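Local structure of beta-Ala-His dipeptidase (Homo sapiens, 3DLJ) at residues Val58-Leu63 / Ala68-Val73; Val105-His110 / Leu149-Ala154; Ala252-Leu257 / Gly345-Lys350; Ile268-Ile273 / Thr369-Asp374. The protein hydrolyses carnosine, anserine and other Xaa-His dipeptides as a secreted, homodimeric zinc metallopeptidase of the M20 family. All blocks are in the same frame, centred on the assembly; numbering follows the deposited sequence.

Contact 1: residues Val58-Leu63 / Ala68-Val73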
loop_
_atom_site.group_PDB
_atom_site.type_symbol
_atom_site.label_atom_id
_atom_site.label_comp_id
_atom_site.label_asym_id
_atom_site.label_seq_id
_atom_site.Cartn_x
_atom_site.Cartn_y
_atom_site.Cartn_z
ATOM N N VAL A 58 11.923 16.702 8.482
ATOM C CA VAL A 58 11.606 17.603 7.363
ATOM C C VAL A 58 10.084 17.852 7.229
ATOM O O VAL A 58 9.642 19.002 7.030
ATOM C CB VAL A 58 12.206 17.077 6.028
ATOM C CG1 VAL A 58 11.612 17.825 4.799
ATOM C CG2 VAL A 58 13.730 17.200 6.051
ATOM N N ALA A 59 9.309 16.770 7.354
ATOM C CA ALA A 59 7.842 16.821 7.404
ATOM C C ALA A 59 7.282 17.575 8.630
ATOM O O ALA A 59 6.342 18.355 8.495
ATOM C CB ALA A 59 7.257 15.404 7.332
ATOM N N ALA A 60 7.852 17.341 9.817
ATOM C CA ALA A 60 7.438 18.063 11.032
ATOM C C ALA A 60 7.643 19.546 10.849
ATOM O O ALA A 60 6.800 20.348 11.266
ATOM C CB ALA A 60 8.225 17.593 12.237
ATOM N N ASP A 61 8.764 19.916 10.219
ATOM C CA ASP A 61 9.076 21.333 9.988
ATOM C C ASP A 61 8.153 21.946 8.955
ATOM O O ASP A 61 7.721 23.089 9.107
ATOM C CB ASP A 61 10.539 21.578 9.601
ATOM C CG ASP A 61 10.839 23.062 9.424
ATOM O OD1 ASP A 61 10.540 23.849 10.369
ATOM O OD2 ASP A 61 11.341 23.450 8.336
ATOM N N THR A 62 7.842 21.177 7.919
ATOM C CA THR A 62 6.910 21.613 6.890
ATOM C C THR A 62 5.537 21.957 7.458
ATOM O O THR A 62 4.964 22.981 7.107
ATOM C CB THR A 62 6.776 20.556 5.764
ATOM O OG1 THR A 62 7.996 20.518 5.043
ATOM C CG2 THR A 62 5.639 20.908 4.784
ATOM N N LEU A 63 5.028 21.097 8.333
ATOM C CA LEU A 63 3.719 21.288 8.970
ATOM C C LEU A 63 3.692 22.478 9.918
ATOM O O LEU A 63 2.728 23.226 9.921
ATOM C CB LEU A 63 3.258 20.010 9.689
ATOM C CG LEU A 63 2.987 18.819 8.769
ATOM C CD1 LEU A 63 2.487 17.598 9.547
ATOM C CD2 LEU A 63 2.031 19.186 7.641
ATOM N N ALA A 68 0.586 24.511 11.756
ATOM C CA ALA A 68 0.128 23.393 12.587
ATOM C C ALA A 68 0.865 23.299 13.935
ATOM O O ALA A 68 2.077 23.572 14.013
ATOM C CB ALA A 68 0.268 22.075 11.816
ATOM N N ARG A 69 0.121 22.948 14.992
ATOM C CA ARG A 69 0.721 22.430 16.232
ATOM C C ARG A 69 1.231 21.020 15.892
ATOM O O ARG A 69 0.454 20.171 15.478
ATOM C CB ARG A 69 -0.295 22.397 17.394
ATOM C CG ARG A 69 0.300 22.008 18.763
ATOM C CD ARG A 69 -0.747 21.800 19.886
ATOM N NE ARG A 69 -1.685 20.707 19.623
ATOM C CZ ARG A 69 -1.396 19.401 19.692
ATOM N NH1 ARG A 69 -0.165 18.982 20.009
ATOM N NH2 ARG A 69 -2.337 18.493 19.414
ATOM N N VAL A 70 2.540 20.794 16.040
ATOM C CA VAL A 70 3.161 19.520 15.639
ATOM C C VAL A 70 3.775 18.783 16.824
ATOM O O VAL A 70 4.556 19.362 17.578
ATOM C CB VAL A 70 4.287 19.726 14.585
ATOM C CG1 VAL A 70 4.908 18.366 14.173
ATOM C CG2 VAL A 70 3.765 20.485 13.369
ATOM N N ALA A 71 3.427 17.512 16.990
ATOM C CA ALA A 71 4.155 16.667 17.939
ATOM C C ALA A 71 4.813 15.499 17.202
ATOM O O ALA A 71 4.135 14.777 16.468
ATOM C CB ALA A 71 3.232 16.154 19.045
ATOM N N SER A 72 6.126 15.336 17.382
ATOM C CA SER A 72 6.829 14.164 16.881
ATOM C C SER A 72 7.011 13.234 18.073
ATOM O O SER A 72 7.829 13.498 18.963
ATOM C CB SER A 72 8.185 14.537 16.270
ATOM O OG SER A 72 8.079 15.690 15.437
ATOM N N VAL A 73 6.220 12.166 18.085
ATOM C CA VAL A 73 6.120 11.227 19.201
ATOM C C VAL A 73 7.244 10.185 19.169
ATOM O O VAL A 73 7.384 9.436 18.193
ATOM C CB VAL A 73 4.758 10.472 19.146
ATOM C CG1 VAL A 73 4.637 9.460 20.286
ATOM C CG2 VAL A 73 3.591 11.457 19.135
#
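The carbonyl oxygen of Leu63 accepts the backbone N-H of Ala68, with Ala68 N and Leu63 O 3.1 Å apart. The N-H...O angle is 156°, and the donor lies tilted 29° from the carbonyl plane. Ala68 CB lies beside this bond, 3.3 Å from Leu63 O. The bond spans the short turn of an alpha-beta unit in the zinc-binding M20 domain. Helix 46-65 ends there, and the chain turns back into strand 69-73, the outermost strand within this chain on one side of the six-stranded mixed sheet. The segments run nearly antiparallel, at 165°, with their axes 8.4 Å apart.

Apolar contacts begin at Val70, which offers both of its methyl groups to the helix. With CG1 anti to the backbone N, CG2 falls beside that N and Val70 CG2 reaches Leu63 CB at 3.7 Å. CG2 also meets the oxygen of Ala60. Val70 CG1 meets Ala60 CB at 3.9 Å. The small methyl of Ala60 is consistent with the close approach of the strand. Ser72 follows on the same side of the strand, its OG 3.7 Å from Ala60 CB.

Leu63 sends the rest of its side chain on to Ile92 and Ala94 of the neighbouring strand and to Ile152 of helix 141-160. Arg69 points away and makes a salt bridge with Glu95.

One turn back in the helix, Val58 O is gripped twice by Thr62. Thr62 N and Thr62 OG1 approach it from opposite faces of its carbonyl plane, each 3.0 Å from Val58 O.

Contact 2: residues Val105-His110 / Leu149-Ala154. With ZN (zinc ion), chain D.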
loop_
_atom_site.group_PDB
_atom_site.type_symbol
_atom_site.label_atom_id
_atom_site.label_comp_id
_atom_site.label_asym_id
_atom_site.label_seq_id
_atom_site.Cartn_x
_atom_site.Cartn_y
_atom_site.Cartn_z
ATOM N N VAL A 105 -11.228 16.962 10.138
ATOM C CA VAL A 105 -10.802 15.851 9.281
ATOM C C VAL A 105 -9.339 15.461 9.564
ATOM O O VAL A 105 -8.469 16.322 9.656
ATOM C CB VAL A 105 -10.943 16.209 7.755
ATOM C CG1 VAL A 105 -10.522 15.059 6.893
ATOM C CG2 VAL A 105 -12.387 16.627 7.419
ATOM N N CYS A 106 -9.075 14.160 9.674
ATOM C CA CYS A 106 -7.726 13.684 9.918
ATOM C C CYS A 106 -7.150 12.964 8.707
ATOM O O CYS A 106 -7.815 12.155 8.084
ATOM C CB CYS A 106 -7.691 12.775 11.154
ATOM S SG CYS A 106 -6.022 12.273 11.666
ATOM N N PHE A 107 -5.894 13.256 8.383
ATOM C CA PHE A 107 -5.219 12.594 7.262
ATOM C C PHE A 107 -4.096 11.683 7.735
ATOM O O PHE A 107 -3.245 12.103 8.500
ATOM C CB PHE A 107 -4.636 13.643 6.310
ATOM C CG PHE A 107 -3.852 13.065 5.162
ATOM C CD1 PHE A 107 -4.492 12.668 3.996
ATOM C CD2 PHE A 107 -2.471 12.934 5.247
ATOM C CE1 PHE A 107 -3.751 12.139 2.925
ATOM C CE2 PHE A 107 -1.735 12.402 4.190
ATOM C CZ PHE A 107 -2.376 12.000 3.032
ATOM N N TYR A 108 -4.077 10.454 7.242
ATOM C CA TYR A 108 -3.008 9.514 7.562
ATOM C C TYR A 108 -2.121 9.332 6.322
ATOM O O TYR A 108 -2.626 9.102 5.209
ATOM C CB TYR A 108 -3.535 8.131 8.057
ATOM C CG TYR A 108 -2.447 7.073 7.958
ATOM C CD1 TYR A 108 -1.543 6.845 9.021
ATOM C CD2 TYR A 108 -2.251 6.372 6.775
ATOM C CE1 TYR A 108 -0.502 5.909 8.886
ATOM C CE2 TYR A 108 -1.226 5.446 6.640
ATOM C CZ TYR A 108 -0.362 5.226 7.674
ATOM O OH TYR A 108 0.635 4.304 7.489
ATOM N N GLY A 109 -0.805 9.426 6.511
ATOM C CA GLY A 109 0.127 9.015 5.444
ATOM C C GLY A 109 1.402 8.425 6.002
ATOM O O GLY A 109 1.574 8.382 7.211
ATOM N N HIS A 110 2.298 7.972 5.131
ATOM C CA HIS A 110 3.613 7.446 5.575
ATOM C C HIS A 110 4.720 7.970 4.688
ATOM O O HIS A 110 4.527 8.144 3.473
ATOM C CB HIS A 110 3.653 5.906 5.653
ATOM C CG HIS A 110 3.556 5.210 4.319
ATOM N ND1 HIS A 110 4.662 4.882 3.558
ATOM C CD2 HIS A 110 2.483 4.760 3.623
ATOM C CE1 HIS A 110 4.277 4.271 2.451
ATOM N NE2 HIS A 110 2.959 4.184 2.467
ATOM N N LEU A 149 2.218 14.970 -0.055
ATOM C CA LEU A 149 2.553 16.356 -0.437
ATOM C C LEU A 149 1.413 17.049 -1.138
ATOM O O LEU A 149 1.255 18.241 -0.977
ATOM C CB LEU A 149 3.828 16.414 -1.282
ATOM C CG LEU A 149 5.117 16.451 -0.445
ATOM C CD1 LEU A 149 6.367 16.263 -1.326
ATOM C CD2 LEU A 149 5.205 17.767 0.357
ATOM N N ALA A 150 0.636 16.308 -1.924
ATOM C CA ALA A 150 -0.538 16.849 -2.587
ATOM C C ALA A 150 -1.550 17.399 -1.572
ATOM O O ALA A 150 -2.112 18.487 -1.779
ATOM C CB ALA A 150 -1.179 15.812 -3.483
ATOM N N TRP A 151 -1.761 16.645 -0.492
ATOM C CA TRP A 151 -2.576 17.048 0.662
ATOM C C TRP A 151 -1.993 18.256 1.361
ATOM O O TRP A 151 -2.708 19.240 1.603
ATOM C CB TRP A 151 -2.720 15.876 1.673
ATOM C CG TRP A 151 -3.606 16.173 2.862
ATOM C CD1 TRP A 151 -3.213 16.716 4.058
ATOM C CD2 TRP A 151 -5.030 15.938 2.983
ATOM N NE1 TRP A 151 -4.299 16.847 4.905
ATOM C CE2 TRP A 151 -5.417 16.363 4.283
ATOM C CE3 TRP A 151 -6.009 15.389 2.132
ATOM C CZ2 TRP A 151 -6.742 16.266 4.748
ATOM C CZ3 TRP A 151 -7.339 15.294 2.603
ATOM C CH2 TRP A 151 -7.681 15.731 3.893
ATOM N N ILE A 152 -0.694 18.191 1.677
ATOM C CA ILE A 152 0.006 19.311 2.323
ATOM C C ILE A 152 0.016 20.572 1.444
ATOM O O ILE A 152 -0.168 21.693 1.943
ATOM C CB ILE A 152 1.453 18.929 2.771
ATOM C CG1 ILE A 152 1.409 18.050 4.033
ATOM C CG2 ILE A 152 2.320 20.193 2.992
ATOM C CD1 ILE A 152 2.732 17.315 4.361
ATOM N N ASN A 153 0.249 20.390 0.145
ATOM C CA ASN A 153 0.274 21.504 -0.795
ATOM C C ASN A 153 -1.103 22.172 -0.914
ATOM O O ASN A 153 -1.171 23.382 -0.917
ATOM C CB ASN A 153 0.819 21.071 -2.172
ATOM C CG ASN A 153 2.317 20.682 -2.133
ATOM O OD1 ASN A 153 3.032 21.066 -1.242
ATOM N ND2 ASN A 153 2.769 19.926 -3.119
ATOM N N ALA A 154 -2.188 21.386 -1.005
ATOM C CA ALA A 154 -3.558 21.924 -0.917
ATOM C C ALA A 154 -3.773 22.865 0.292
ATOM O O ALA A 154 -4.298 23.980 0.140
ATOM C CB ALA A 154 -4.612 20.788 -0.925
HETATM ZN ZN ZN D . 1.962 3.292 1.035
#
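Phe107 and Trp151 stack face to face. The Phe107 ring and the five-membered ring of Trp151 have centroids 4.1 Å apart and planes inclined by 17°. The overlap is offset: Phe107 CD1 sits over the CD2-CE3 side of the indole, 3.5 Å from Trp151 CD2. The two side chains lie alongside each other, pointing opposite ways, and each lays its CB on the other's ring. Phe107 CB is 3.7 Å from the centroid of the Trp151 five-membered ring, and Trp151 CB is 4.1 Å from the centroid of the Phe107 ring. Both are CH-pi contacts over a face. CG is anti to the backbone N in both residues (chi1 177° in Phe107), which extends each side chain along the other.

Apolar contact continues at the far edge of the indole, where Val105 CG1 lies near the ring plane, 4.2 Å from Trp151 CH2.

The stack sits in a beta-alpha-beta crossover. Strand 104-110 leads through helix 141-160 to the parallel neighbour strand 168-174, and the helix packs on one face of the sheet. Phe474 and Phe478 of helix 464-482 meet Trp151 edge to face. Replacing Trp151 by an alanine would probably strip one face of the Phe107 ring of its stacking partner and open a gap beside Val105.

Metal binding belongs to the end of the strand. His110 NE2 binds a zinc ion at 2.0 Å, and Asp143 and Asp206 complete its protein ligands. His110 ND1 is hydrogen-bonded to Asp112 O; together with the zinc bond this holds the imidazole in its rotation.

Contact 3: residues Ala252-Leu257 / Gly345-Lys350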
loop_
_atom_site.group_PDB
_atom_site.type_symbol
_atom_site.label_atom_id
_atom_site.label_comp_id
_atom_site.label_asym_id
_atom_site.label_seq_id
_atom_site.Cartn_x
_atom_site.Cartn_y
_atom_site.Cartn_z
ATOM N N ALA A 252 14.626 -29.229 -3.899
ATOM C CA ALA A 252 13.711 -30.156 -4.557
ATOM C C ALA A 252 12.380 -30.271 -3.767
ATOM O O ALA A 252 11.324 -30.261 -4.367
ATOM C CB ALA A 252 14.379 -31.543 -4.753
ATOM N N ASP A 253 12.462 -30.375 -2.435
ATOM C CA ASP A 253 11.308 -30.378 -1.538
ATOM C C ASP A 253 10.509 -29.053 -1.629
ATOM O O ASP A 253 9.296 -29.064 -1.795
ATOM C CB ASP A 253 11.756 -30.628 -0.079
ATOM C CG ASP A 253 12.243 -32.063 0.184
ATOM O OD1 ASP A 253 11.914 -32.976 -0.606
ATOM O OD2 ASP A 253 12.964 -32.279 1.210
ATOM N N LEU A 254 11.199 -27.921 -1.539
ATOM C CA LEU A 254 10.536 -26.618 -1.578
ATOM C C LEU A 254 9.815 -26.363 -2.885
ATOM O O LEU A 254 8.657 -25.925 -2.881
ATOM C CB LEU A 254 11.517 -25.474 -1.240
ATOM C CG LEU A 254 10.970 -24.036 -1.239
ATOM C CD1 LEU A 254 9.809 -23.874 -0.217
ATOM C CD2 LEU A 254 12.062 -22.992 -0.993
ATOM N N VAL A 255 10.466 -26.676 -4.002
ATOM C CA VAL A 255 9.859 -26.532 -5.308
ATOM C C VAL A 255 8.591 -27.397 -5.480
ATOM O O VAL A 255 7.610 -26.975 -6.120
ATOM C CB VAL A 255 10.908 -26.785 -6.449
ATOM C CG1 VAL A 255 10.225 -26.986 -7.771
ATOM C CG2 VAL A 255 11.912 -25.620 -6.511
ATOM N N ALA A 256 8.611 -28.597 -4.912
ATOM C CA ALA A 256 7.433 -29.446 -4.906
ATOM C C ALA A 256 6.332 -28.868 -3.993
ATOM O O ALA A 256 5.157 -28.926 -4.327
ATOM C CB ALA A 256 7.796 -30.861 -4.489
ATOM N N LEU A 257 6.714 -28.328 -2.836
ATOM C CA LEU A 257 5.764 -27.637 -1.953
ATOM C C LEU A 257 5.122 -26.431 -2.606
ATOM O O LEU A 257 3.911 -26.304 -2.610
ATOM C CB LEU A 257 6.445 -27.218 -0.642
ATOM C CG LEU A 257 6.785 -28.411 0.257
ATOM C CD1 LEU A 257 7.755 -27.989 1.325
ATOM C CD2 LEU A 257 5.509 -29.011 0.858
ATOM N N GLY A 345 21.508 -25.551 1.630
ATOM C CA GLY A 345 21.201 -26.380 2.788
ATOM C C GLY A 345 19.878 -26.006 3.452
ATOM O O GLY A 345 19.187 -26.848 4.004
ATOM N N ARG A 346 19.506 -24.736 3.382
ATOM C CA ARG A 346 18.315 -24.253 4.058
ATOM C C ARG A 346 17.697 -23.165 3.212
ATOM O O ARG A 346 18.334 -22.142 2.918
ATOM C CB ARG A 346 18.705 -23.662 5.430
ATOM C CG ARG A 346 17.602 -23.680 6.461
ATOM C CD ARG A 346 18.104 -23.041 7.775
ATOM N NE ARG A 346 17.729 -21.633 7.809
ATOM C CZ ARG A 346 17.152 -21.040 8.847
ATOM N NH1 ARG A 346 16.818 -19.745 8.774
ATOM N NH2 ARG A 346 16.918 -21.745 9.959
ATOM N N VAL A 347 16.442 -23.375 2.851
ATOM C CA VAL A 347 15.734 -22.467 1.958
ATOM C C VAL A 347 14.346 -22.143 2.516
ATOM O O VAL A 347 13.748 -22.964 3.235
ATOM C CB VAL A 347 15.606 -23.096 0.541
ATOM C CG1 VAL A 347 16.953 -23.141 -0.137
ATOM C CG2 VAL A 347 15.024 -24.518 0.645
ATOM N N ILE A 348 13.851 -20.945 2.204
ATOM C CA ILE A 348 12.540 -20.483 2.664
ATOM C C ILE A 348 11.732 -19.967 1.469
ATOM O O ILE A 348 12.095 -18.965 0.842
ATOM C CB ILE A 348 12.641 -19.334 3.760
ATOM C CG1 ILE A 348 13.705 -19.650 4.825
ATOM C CG2 ILE A 348 11.277 -19.111 4.479
ATOM C CD1 ILE A 348 13.792 -18.619 5.931
ATOM N N GLY A 349 10.640 -20.654 1.161
ATOM C CA GLY A 349 9.723 -20.207 0.134
ATOM C C GLY A 349 8.802 -19.145 0.711
ATOM O O GLY A 349 8.423 -19.216 1.877
ATOM N N LYS A 350 8.424 -18.166 -0.114
ATOM C CA LYS A 350 7.500 -17.097 0.297
ATOM C C LYS A 350 6.328 -17.001 -0.651
ATOM O O LYS A 350 6.493 -16.965 -1.882
ATOM C CB LYS A 350 8.212 -15.745 0.340
ATOM C CG LYS A 350 9.617 -15.761 0.942
ATOM C CD LYS A 350 9.653 -15.523 2.431
ATOM C CE LYS A 350 11.090 -15.702 2.926
ATOM N NZ LYS A 350 11.811 -14.395 3.047
#
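Leu254 lays its two methyl groups on the backbone of Gly349. Its CG is anti to the backbone N (chi1 -180°), which extends the side chain from the helix toward the strand. At the next bond chi2 is 59°, which turns CD1 to one side and leaves CD2 anti to CA as the leading tip. Leu254 CD2 lies 3.5 Å from Gly349 N, and CD1 lies 3.6 Å from the same Gly349 N. Leu254 CD1 also rests 3.7 Å from Gly349 CA.

The glycine makes this possible. A beta carbon there would point toward the helix and come within 2.7 Å of Leu254 CD1, a clash. The bare backbone therefore forms the seat for the leucine.

This is helix-on-sheet packing in the smaller domain of the M20 fold, which carries the dimer contacts in relatives. Helix 250-258 lies on one face of the sheet, with helix 361-377 beside it. Strand 346-355 pairs antiparallel with strands 216-232 and 324-331. The short segments run nearly parallel, at 12°, with their axes 9.1 Å apart.

Val347 flanks the seat on one side. Its CG2 stands in the crowded position between the backbone N and the carbonyl carbon. There Val347 CG2 meets Leu254 CD2 at 3.7 Å and Leu254 CB at 4.1 Å. Ile330 of strand 324-331 touches both Leu254 and Val347. Ile348 points away from the helix, and only its backbone is near: Leu254 CD2 is 3.9 Å from Ile348 C. Asp253, one residue earlier in the helix, forms a salt bridge with Arg379 and hydrogen bonds with Ser381 and Asn383.

Contact 4: residues Ile268-Ile273 / Thr369-Asp374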
loop_
_atom_site.group_PDB
_atom_site.type_symbol
_atom_site.label_atom_id
_atom_site.label_comp_id
_atom_site.label_asym_id
_atom_site.label_seq_id
_atom_site.Cartn_x
_atom_site.Cartn_y
_atom_site.Cartn_z
ATOM N N ILE A 268 -6.549 -22.048 -6.834
ATOM C CA ILE A 268 -5.795 -22.440 -5.656
ATOM C C ILE A 268 -6.137 -23.873 -5.229
ATOM O O ILE A 268 -7.289 -24.213 -5.047
ATOM C CB ILE A 268 -6.031 -21.466 -4.469
ATOM C CG1 ILE A 268 -5.738 -20.012 -4.876
ATOM C CG2 ILE A 268 -5.191 -21.911 -3.236
ATOM C CD1 ILE A 268 -6.291 -18.934 -3.918
ATOM N N LEU A 269 -5.098 -24.668 -5.017
ATOM C CA LEU A 269 -5.221 -26.105 -4.779
ATOM C C LEU A 269 -5.248 -26.537 -3.306
ATOM O O LEU A 269 -5.425 -27.718 -3.016
ATOM C CB LEU A 269 -4.111 -26.856 -5.552
ATOM C CG LEU A 269 -4.169 -26.763 -7.097
ATOM C CD1 LEU A 269 -2.938 -27.402 -7.775
ATOM C CD2 LEU A 269 -5.460 -27.404 -7.653
ATOM N N VAL A 270 -5.074 -25.596 -2.378
ATOM C CA VAL A 270 -5.187 -25.888 -0.943
ATOM C C VAL A 270 -6.636 -26.269 -0.636
ATOM O O VAL A 270 -7.536 -25.467 -0.897
ATOM C CB VAL A 270 -4.747 -24.650 -0.090
ATOM C CG1 VAL A 270 -5.029 -24.875 1.405
ATOM C CG2 VAL A 270 -3.266 -24.293 -0.373
ATOM N N PRO A 271 -6.879 -27.505 -0.136
ATOM C CA PRO A 271 -8.273 -27.859 0.220
ATOM C C PRO A 271 -8.893 -26.974 1.319
ATOM O O PRO A 271 -8.212 -26.615 2.296
ATOM C CB PRO A 271 -8.179 -29.326 0.667
ATOM C CG PRO A 271 -6.873 -29.844 0.022
ATOM C CD PRO A 271 -5.948 -28.642 0.056
ATOM N N GLY A 272 -10.168 -26.618 1.131
ATOM C CA GLY A 272 -10.895 -25.745 2.041
ATOM C C GLY A 272 -10.894 -24.262 1.686
ATOM O O GLY A 272 -11.738 -23.524 2.143
ATOM N N ILE A 273 -9.955 -23.816 0.864
ATOM C CA ILE A 273 -9.787 -22.372 0.597
ATOM C C ILE A 273 -11.024 -21.617 0.055
ATOM O O ILE A 273 -11.171 -20.421 0.306
ATOM C CB ILE A 273 -8.500 -22.088 -0.252
ATOM C CG1 ILE A 273 -7.271 -22.054 0.664
ATOM C CG2 ILE A 273 -8.556 -20.704 -0.913
ATOM C CD1 ILE A 273 -7.052 -20.711 1.368
ATOM N N THR A 369 -1.257 -25.039 6.173
ATOM C CA THR A 369 -0.287 -25.816 6.920
ATOM C C THR A 369 -0.509 -27.287 6.677
ATOM O O THR A 369 0.425 -27.960 6.249
ATOM C CB THR A 369 -0.297 -25.450 8.409
ATOM O OG1 THR A 369 -0.091 -24.042 8.498
ATOM C CG2 THR A 369 0.828 -26.161 9.154
ATOM N N ARG A 370 -1.744 -27.759 6.881
ATOM C CA ARG A 370 -2.122 -29.161 6.668
ATOM C C ARG A 370 -1.822 -29.617 5.262
ATOM O O ARG A 370 -1.296 -30.720 5.059
ATOM C CB ARG A 370 -3.612 -29.394 6.950
ATOM C CG ARG A 370 -3.942 -29.687 8.411
ATOM N N HIS A 371 -2.163 -28.779 4.290
ATOM C CA HIS A 371 -1.873 -29.091 2.910
ATOM C C HIS A 371 -0.372 -29.326 2.712
ATOM O O HIS A 371 0.033 -30.361 2.170
ATOM C CB HIS A 371 -2.420 -28.000 1.986
ATOM C CG HIS A 371 -1.968 -28.134 0.568
ATOM N ND1 HIS A 371 -2.519 -29.045 -0.308
ATOM C CD2 HIS A 371 -1.003 -27.482 -0.122
ATOM C CE1 HIS A 371 -1.914 -28.947 -1.477
ATOM N NE2 HIS A 371 -0.996 -28.002 -1.391
ATOM N N LEU A 372 0.443 -28.387 3.182
ATOM C CA LEU A 372 1.892 -28.468 3.011
ATOM C C LEU A 372 2.527 -29.683 3.696
ATOM O O LEU A 372 3.371 -30.348 3.090
ATOM C CB LEU A 372 2.568 -27.146 3.419
ATOM C CG LEU A 372 2.288 -25.968 2.469
ATOM C CD1 LEU A 372 2.790 -24.644 3.038
ATOM C CD2 LEU A 372 2.852 -26.199 1.059
ATOM N N GLU A 373 2.113 -29.955 4.945
ATOM C CA GLU A 373 2.460 -31.176 5.684
ATOM C C GLU A 373 2.085 -32.430 4.923
ATOM O O GLU A 373 2.881 -33.362 4.836
ATOM C CB GLU A 373 1.806 -31.195 7.080
ATOM C CG GLU A 373 2.412 -30.148 8.002
ATOM C CD GLU A 373 1.672 -29.935 9.335
ATOM O OE1 GLU A 373 0.558 -30.477 9.566
ATOM O OE2 GLU A 373 2.233 -29.193 10.157
ATOM N N ASP A 374 0.884 -32.472 4.356
ATOM C CA ASP A 374 0.486 -33.639 3.567
ATOM C C ASP A 374 1.362 -33.842 2.307
ATOM O O ASP A 374 1.761 -34.973 1.995
ATOM C CB ASP A 374 -1.013 -33.600 3.242
ATOM C CG ASP A 374 -1.892 -33.981 4.447
ATOM O OD1 ASP A 374 -1.353 -34.396 5.500
ATOM O OD2 ASP A 374 -3.137 -33.877 4.349
#
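His371 reaches from its helix to the turn at Val270 and Pro271. CG is anti to the backbone N (chi1 171°), which carries the ring outward. His371 CB starts the contact, 4.1 Å from both Pro271 CD and Val270 CG1. His371 CG lies 4.0 Å from the same Pro271 CD. His371 ND1 comes closer to the proline, 3.5 Å from Pro271 CD. On the other branch, His371 CD2 meets Val270 CG2 at 3.9 Å. His371 CE1 lies 4.0 Å from Leu269 O. At the tip, NE2 is hydrogen-bonded to Ser260 OG. Over one face sits Val270 CA, in a CH-pi contact 4.3 Å from the centroid of the His371 ring and 16° off its normal.

Residues Val270 to Ile273 form a type II beta turn. Gly272 has a positive phi of 94°, as this turn favours at its third position. An alanine in place of His371 is likely to leave Ser260 without this partner and Val270 without the ring over its CA.

The turn belongs to the loop between helices 250-258 and 282-289. It packs on helix 361-377, where Val270 also touches Gln367 and Val368. Leu372 faces strands 346-355 and 384-397 of the sheet beneath.

In the fold
Contacts 1 and 2 lie in the zinc-binding domain and share its six-stranded sheet, and their helices 46-65 and 141-160 touch. Contacts 3 and 4 lie across the chain's centre, in the smaller domain, and meet at Leu257 CD2 and Leu372 O. Contact 2 is fully buried, relies on aromatic stacking, and shares its strand with a zinc ligand. The other three lie away from the annotated sites. Contact 1, mainly buried with Ser72 exposed at its margin, combines a backbone hydrogen bond with small apolar groups. Contact 3 is buried, has no hydrogen bond across its segments and rests leucine methyls on a glycine backbone. Contact 4, partly exposed, joins a loop to a helix through one imidazole.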